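Local coordinates for CLIP-associating protein (Drosophila melanogaster, PDB 4G3A) that tracks microtubule plus ends and stabilises dynamic microtubules, supporting mitotic spindle formation and kinetochore attachment, and is represented here by its N-terminal TOG-like domain, at residues A[168-173]-A[205-210]; A[194-197]-A[203-206]. All coordinates share one frame; numbering follows the deposited sequence.

How the interactions relate
Both contacts set the helix 203-208 against helices of the repeat HEAT 3. Interaction 1 uses helix 170-175 as partner, and interaction 2 uses helix 182-199, the next helix in the chain. Their centres are about 9 Å apart, and they share Pro205 and Asp206. A run of apolar side chains joins them: Ile170 CD1 lies 3.9 Å from Ile195 CD1 and packs on Leu203 as well. Both are largely buried. Interaction 1 is purely apolar and reaches the surface at Pro171. Interaction 2 pairs an apolar patch around Leu203 with a polar edge, where a tyrosine and an arginine share an acidic partner.

Interaction 1. Residues A[168-173]-A[205-210]; sequences VYIPPV and PDLRRM
The puckered ring of Pro171 meets Met210 through its outer atom, with CG 4.0 Å from SE, and no aromatic ring or other flat group takes part. The Pro171 ring belongs to the exposed margin of the contact. The aromatic ring of Tyr169 is turned to helix 125-136, where it packs on Ile129 and Ala133 and its OH is hydrogen-bonded to Asp130. Ile170 carries the buried part. Its CG2 branch stands anti to the backbone N and reaches both opposing side chains. On one of them it meets Leu207 CD2, with CG2 to CD2 at 3.5 Å. On the other it meets the terminal methyl of Met210, a selenomethionine here, and CG2 to CE is a tight 3.4 Å. The Met210 chain is bent at chi2 (69°) and chi3 (64°), which swings CE back over Ile170. Leu207 CD2 and Met210 CE are themselves 4.3 Å apart, so three methyls gather at one point. Cys174 adds to the same cluster, and Leu207 also packs on Leu218 and Phe225 of helix 215-229. No hydrogen bond crosses. Helix 203-208 and Met210 just after it thus pack on helix 170-175, within HEAT 3 of this HEAT-repeat TOG domain.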
loop_
_atom_site.group_PDB
_atom_site.type_symbol
_atom_site.label_atom_id
_atom_site.label_comp_id
_atom_site.label_asym_id
_atom_site.label_seq_id
_atom_site.Cartn_x
_atom_site.Cartn_y
_atom_site.Cartn_z
ATOM N N VAL A 168 -16.175 7.814 7.304
ATOM C CA VAL A 168 -15.831 7.041 8.496
ATOM C C VAL A 168 -14.334 7.140 8.820
ATOM O O VAL A 168 -13.909 6.830 9.932
ATOM C CB VAL A 168 -16.277 5.565 8.350
ATOM C CG1 VAL A 168 -15.268 4.771 7.543
ATOM C CG2 VAL A 168 -16.518 4.937 9.708
ATOM N N TYR A 169 -13.545 7.613 7.862
ATOM C CA TYR A 169 -12.115 7.858 8.088
ATOM C C TYR A 169 -11.752 9.174 8.787
ATOM O O TYR A 169 -10.632 9.333 9.303
ATOM C CB TYR A 169 -11.375 7.785 6.770
ATOM C CG TYR A 169 -11.191 6.375 6.312
ATOM C CD1 TYR A 169 -10.033 5.687 6.607
ATOM C CD2 TYR A 169 -12.185 5.720 5.603
ATOM C CE1 TYR A 169 -9.860 4.396 6.198
ATOM C CE2 TYR A 169 -12.017 4.419 5.184
ATOM C CZ TYR A 169 -10.856 3.760 5.490
ATOM O OH TYR A 169 -10.673 2.452 5.083
ATOM N N ILE A 170 -12.681 10.118 8.815
ATOM C CA ILE A 170 -12.345 11.412 9.408
ATOM C C ILE A 170 -11.896 11.302 10.869
ATOM O O ILE A 170 -10.878 11.885 11.242
ATOM C CB ILE A 170 -13.457 12.455 9.231
ATOM C CG1 ILE A 170 -13.868 12.510 7.759
ATOM C CG2 ILE A 170 -12.968 13.824 9.700
ATOM C CD1 ILE A 170 -12.684 12.678 6.828
ATOM N N PRO A 171 -12.625 10.529 11.698
ATOM C CA PRO A 171 -12.158 10.527 13.093
ATOM C C PRO A 171 -10.774 9.868 13.286
ATOM O O PRO A 171 -9.936 10.449 13.977
ATOM C CB PRO A 171 -13.283 9.802 13.849
ATOM C CG PRO A 171 -14.493 9.978 12.982
ATOM C CD PRO A 171 -13.971 9.944 11.561
ATOM N N PRO A 172 -10.517 8.690 12.677
ATOM C CA PRO A 172 -9.143 8.203 12.842
ATOM C C PRO A 172 -8.069 9.115 12.243
ATOM O O PRO A 172 -7.001 9.230 12.842
ATOM C CB PRO A 172 -9.149 6.838 12.134
ATOM C CG PRO A 172 -10.428 6.768 11.392
ATOM C CD PRO A 172 -11.392 7.673 12.074
ATOM N N VAL A 173 -8.318 9.739 11.092
ATOM C CA VAL A 173 -7.329 10.675 10.559
ATOM C C VAL A 173 -7.151 11.857 11.532
ATOM O O VAL A 173 -6.036 12.320 11.786
ATOM C CB VAL A 173 -7.727 11.194 9.165
ATOM C CG1 VAL A 173 -6.826 12.369 8.750
ATOM C CG2 VAL A 173 -7.668 10.059 8.149
ATOM N N PRO A 205 -18.110 21.576 8.963
ATOM C CA PRO A 205 -18.910 21.291 10.165
ATOM C C PRO A 205 -18.693 19.868 10.688
ATOM O O PRO A 205 -18.901 19.608 11.871
ATOM C CB PRO A 205 -20.352 21.474 9.676
ATOM C CG PRO A 205 -20.272 21.275 8.183
ATOM C CD PRO A 205 -18.958 21.869 7.796
ATOM N N ASP A 206 -18.287 18.953 9.812
ATOM C CA ASP A 206 -17.917 17.609 10.236
ATOM C C ASP A 206 -16.767 17.677 11.222
ATOM O O ASP A 206 -16.766 16.996 12.247
ATOM C CB ASP A 206 -17.464 16.777 9.036
ATOM C CG ASP A 206 -18.614 16.115 8.308
ATOM O OD1 ASP A 206 -19.762 16.189 8.803
ATOM O OD2 ASP A 206 -18.360 15.511 7.243
ATOM N N LEU A 207 -15.762 18.477 10.886
ATOM C CA LEU A 207 -14.606 18.620 11.753
ATOM C C LEU A 207 -14.979 19.428 12.981
ATOM O O LEU A 207 -14.423 19.232 14.056
ATOM C CB LEU A 207 -13.432 19.262 11.012
ATOM C CG LEU A 207 -12.928 18.511 9.782
ATOM C CD1 LEU A 207 -12.032 19.426 8.945
ATOM C CD2 LEU A 207 -12.194 17.218 10.177
ATOM N N ARG A 208 -15.932 20.338 12.837
ATOM C CA ARG A 208 -16.262 21.186 13.971
ATOM C C ARG A 208 -16.904 20.380 15.105
ATOM O O ARG A 208 -16.793 20.752 16.272
ATOM C CB ARG A 208 -17.158 22.346 13.545
ATOM C CG ARG A 208 -17.115 23.510 14.516
ATOM C CD ARG A 208 -18.083 24.575 14.100
ATOM N NE ARG A 208 -18.235 25.606 15.120
ATOM C CZ ARG A 208 -17.750 26.839 15.016
ATOM N NH1 ARG A 208 -17.068 27.198 13.933
ATOM N NH2 ARG A 208 -17.952 27.714 15.993
ATOM N N ARG A 209 -17.561 19.276 14.755
ATOM C CA ARG A 209 -18.146 18.361 15.741
ATOM C C ARG A 209 -17.084 17.431 16.344
ATOM O O ARG A 209 -17.317 16.767 17.352
ATOM C CB ARG A 209 -19.253 17.518 15.097
ATOM C CG ARG A 209 -18.712 16.350 14.277
ATOM C CD ARG A 209 -19.794 15.539 13.561
ATOM N NE ARG A 209 -20.519 14.640 14.457
ATOM C CZ ARG A 209 -19.979 13.591 15.074
ATOM N NH1 ARG A 209 -18.694 13.302 14.912
ATOM N NH2 ARG A 209 -20.725 12.831 15.864
HETATM N N MSE A 210 -15.921 17.385 15.713
HETATM C CA MSE A 210 -14.829 16.541 16.170
HETATM C C MSE A 210 -14.207 17.184 17.403
HETATM O O MSE A 210 -13.243 17.938 17.288
HETATM C CB MSE A 210 -13.773 16.422 15.066
HETATM C CG MSE A 210 -13.219 15.036 14.841
HETATM SE SE MSE A 210 -14.522 13.813 14.080
HETATM C CE MSE A 210 -14.823 14.664 12.391
#

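Interaction 2. Residues A[194-197]-A[203-206]; sequences EIYK and LRPD
Tyr196 and Leu203 mark the closest approach of two helical backbones, with their CA atoms 6.5 Å apart. Segment 194-197 lies near the end of helix 182-199, and segment 203-206 lies on the short helix 203-208. Five residues link them, and no hydrogen bond joins the two segments. Leu203 CG is anti to its N (chi1 179°), and its CD2 branch does the touching. CD2 lies 3.9 Å from Tyr196 CB, at the edge of the tyrosine ring and near its plane. The same methyl meets Ile195 CG2 more loosely, with CD2 to CG2 at 4.2 Å.

The Tyr196 ring reaches across to Arg204. The guanidinium plane is almost perpendicular to the ring, 87° apart, and Tyr196 OH lies near that plane at the guanidinium edge. Arg204 NH1 is 3.5 Å from Tyr196 OH, but the angle is too poor for a hydrogen bond. Asp201 joins the two instead: its OD1 is hydrogen-bonded to Tyr196 OH and forms a salt bridge with Arg204 NH1. Arg204 NE and NH2 have salt bridges to Glu222 and Asp226. Three carboxylates thus grip the guanidinium and hold its orientation. Within segment 194-197, Lys197 NZ forms a salt bridge with Glu194 OE1 at 3.1 Å, coming from above the carboxylate plane.

Helix 215-229 covers one part of this contact: Phe225 stacks on the Tyr196 ring and touches Leu203. Helix 142-159 meets Ile195 through Leu156, so the contact sits among the helices at the C-terminal end of an all-helical array.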
loop_
_atom_site.group_PDB
_atom_site.type_symbol
_atom_site.label_atom_id
_atom_site.label_comp_id
_atom_site.label_asym_id
_atom_site.label_seq_id
_atom_site.Cartn_x
_atom_site.Cartn_y
_atom_site.Cartn_z
ATOM N N GLU A 194 -6.466 17.021 1.248
ATOM C CA GLU A 194 -6.736 16.230 0.046
ATOM C C GLU A 194 -8.178 15.718 0.022
ATOM O O GLU A 194 -8.814 15.699 -1.032
ATOM C CB GLU A 194 -5.769 15.039 -0.069
ATOM C CG GLU A 194 -4.293 15.393 0.065
ATOM C CD GLU A 194 -3.770 16.277 -1.065
ATOM O OE1 GLU A 194 -4.419 16.365 -2.133
ATOM O OE2 GLU A 194 -2.692 16.881 -0.878
ATOM N N ILE A 195 -8.697 15.311 1.184
ATOM C CA ILE A 195 -10.083 14.859 1.279
ATOM C C ILE A 195 -11.030 16.041 1.012
ATOM O O ILE A 195 -12.069 15.894 0.372
ATOM C CB ILE A 195 -10.396 14.237 2.653
ATOM C CG1 ILE A 195 -9.836 12.801 2.738
ATOM C CG2 ILE A 195 -11.898 14.251 2.912
ATOM C CD1 ILE A 195 -9.877 12.215 4.176
ATOM N N TYR A 196 -10.664 17.218 1.485
ATOM C CA TYR A 196 -11.479 18.397 1.171
ATOM C C TYR A 196 -11.679 18.567 -0.344
ATOM O O TYR A 196 -12.758 18.954 -0.800
ATOM C CB TYR A 196 -10.877 19.661 1.775
ATOM C CG TYR A 196 -11.630 20.930 1.396
ATOM C CD1 TYR A 196 -12.806 21.286 2.040
ATOM C CD2 TYR A 196 -11.160 21.754 0.389
ATOM C CE1 TYR A 196 -13.501 22.444 1.687
ATOM C CE2 TYR A 196 -11.840 22.908 0.025
ATOM C CZ TYR A 196 -13.008 23.249 0.672
ATOM O OH TYR A 196 -13.674 24.400 0.298
ATOM N N LYS A 197 -10.645 18.273 -1.124
ATOM C CA LYS A 197 -10.750 18.431 -2.572
ATOM C C LYS A 197 -11.871 17.588 -3.169
ATOM O O LYS A 197 -12.467 17.972 -4.172
ATOM C CB LYS A 197 -9.418 18.147 -3.258
ATOM C CG LYS A 197 -8.357 19.193 -2.975
ATOM C CD LYS A 197 -6.990 18.726 -3.446
ATOM C CE LYS A 197 -5.900 19.680 -2.975
ATOM N NZ LYS A 197 -4.548 19.200 -3.368
ATOM N N LEU A 203 -17.183 19.225 4.855
ATOM C CA LEU A 203 -16.148 18.693 5.742
ATOM C C LEU A 203 -15.951 19.615 6.944
ATOM O O LEU A 203 -15.590 19.161 8.030
ATOM C CB LEU A 203 -14.830 18.518 4.981
ATOM C CG LEU A 203 -13.637 17.997 5.791
ATOM C CD1 LEU A 203 -13.956 16.645 6.388
ATOM C CD2 LEU A 203 -12.382 17.911 4.938
ATOM N N ARG A 204 -16.223 20.912 6.752
ATOM C CA ARG A 204 -15.965 21.915 7.787
ATOM C C ARG A 204 -16.776 21.700 9.074
ATOM O O ARG A 204 -16.197 21.650 10.163
ATOM C CB ARG A 204 -16.140 23.340 7.220
ATOM C CG ARG A 204 -15.610 23.474 5.788
ATOM C CD ARG A 204 -15.828 24.869 5.166
ATOM N NE ARG A 204 -14.718 25.742 5.514
ATOM C CZ ARG A 204 -13.852 26.251 4.648
ATOM N NH1 ARG A 204 -13.974 26.017 3.356
ATOM N NH2 ARG A 204 -12.872 27.022 5.089
ATOM N N PRO A 205 -18.110 21.576 8.963
ATOM C CA PRO A 205 -18.910 21.291 10.165
ATOM C C PRO A 205 -18.693 19.868 10.688
ATOM O O PRO A 205 -18.901 19.608 11.871
ATOM C CB PRO A 205 -20.352 21.474 9.676
ATOM C CG PRO A 205 -20.272 21.275 8.183
ATOM C CD PRO A 205 -18.958 21.869 7.796
ATOM N N ASP A 206 -18.287 18.953 9.812
ATOM C CA ASP A 206 -17.917 17.609 10.236
ATOM C C ASP A 206 -16.767 17.677 11.222
ATOM O O ASP A 206 -16.766 16.996 12.247
ATOM C CB ASP A 206 -17.464 16.777 9.036
ATOM C CG ASP A 206 -18.614 16.115 8.308
ATOM O OD1 ASP A 206 -19.762 16.189 8.803
ATOM O OD2 ASP A 206 -18.360 15.511 7.243
#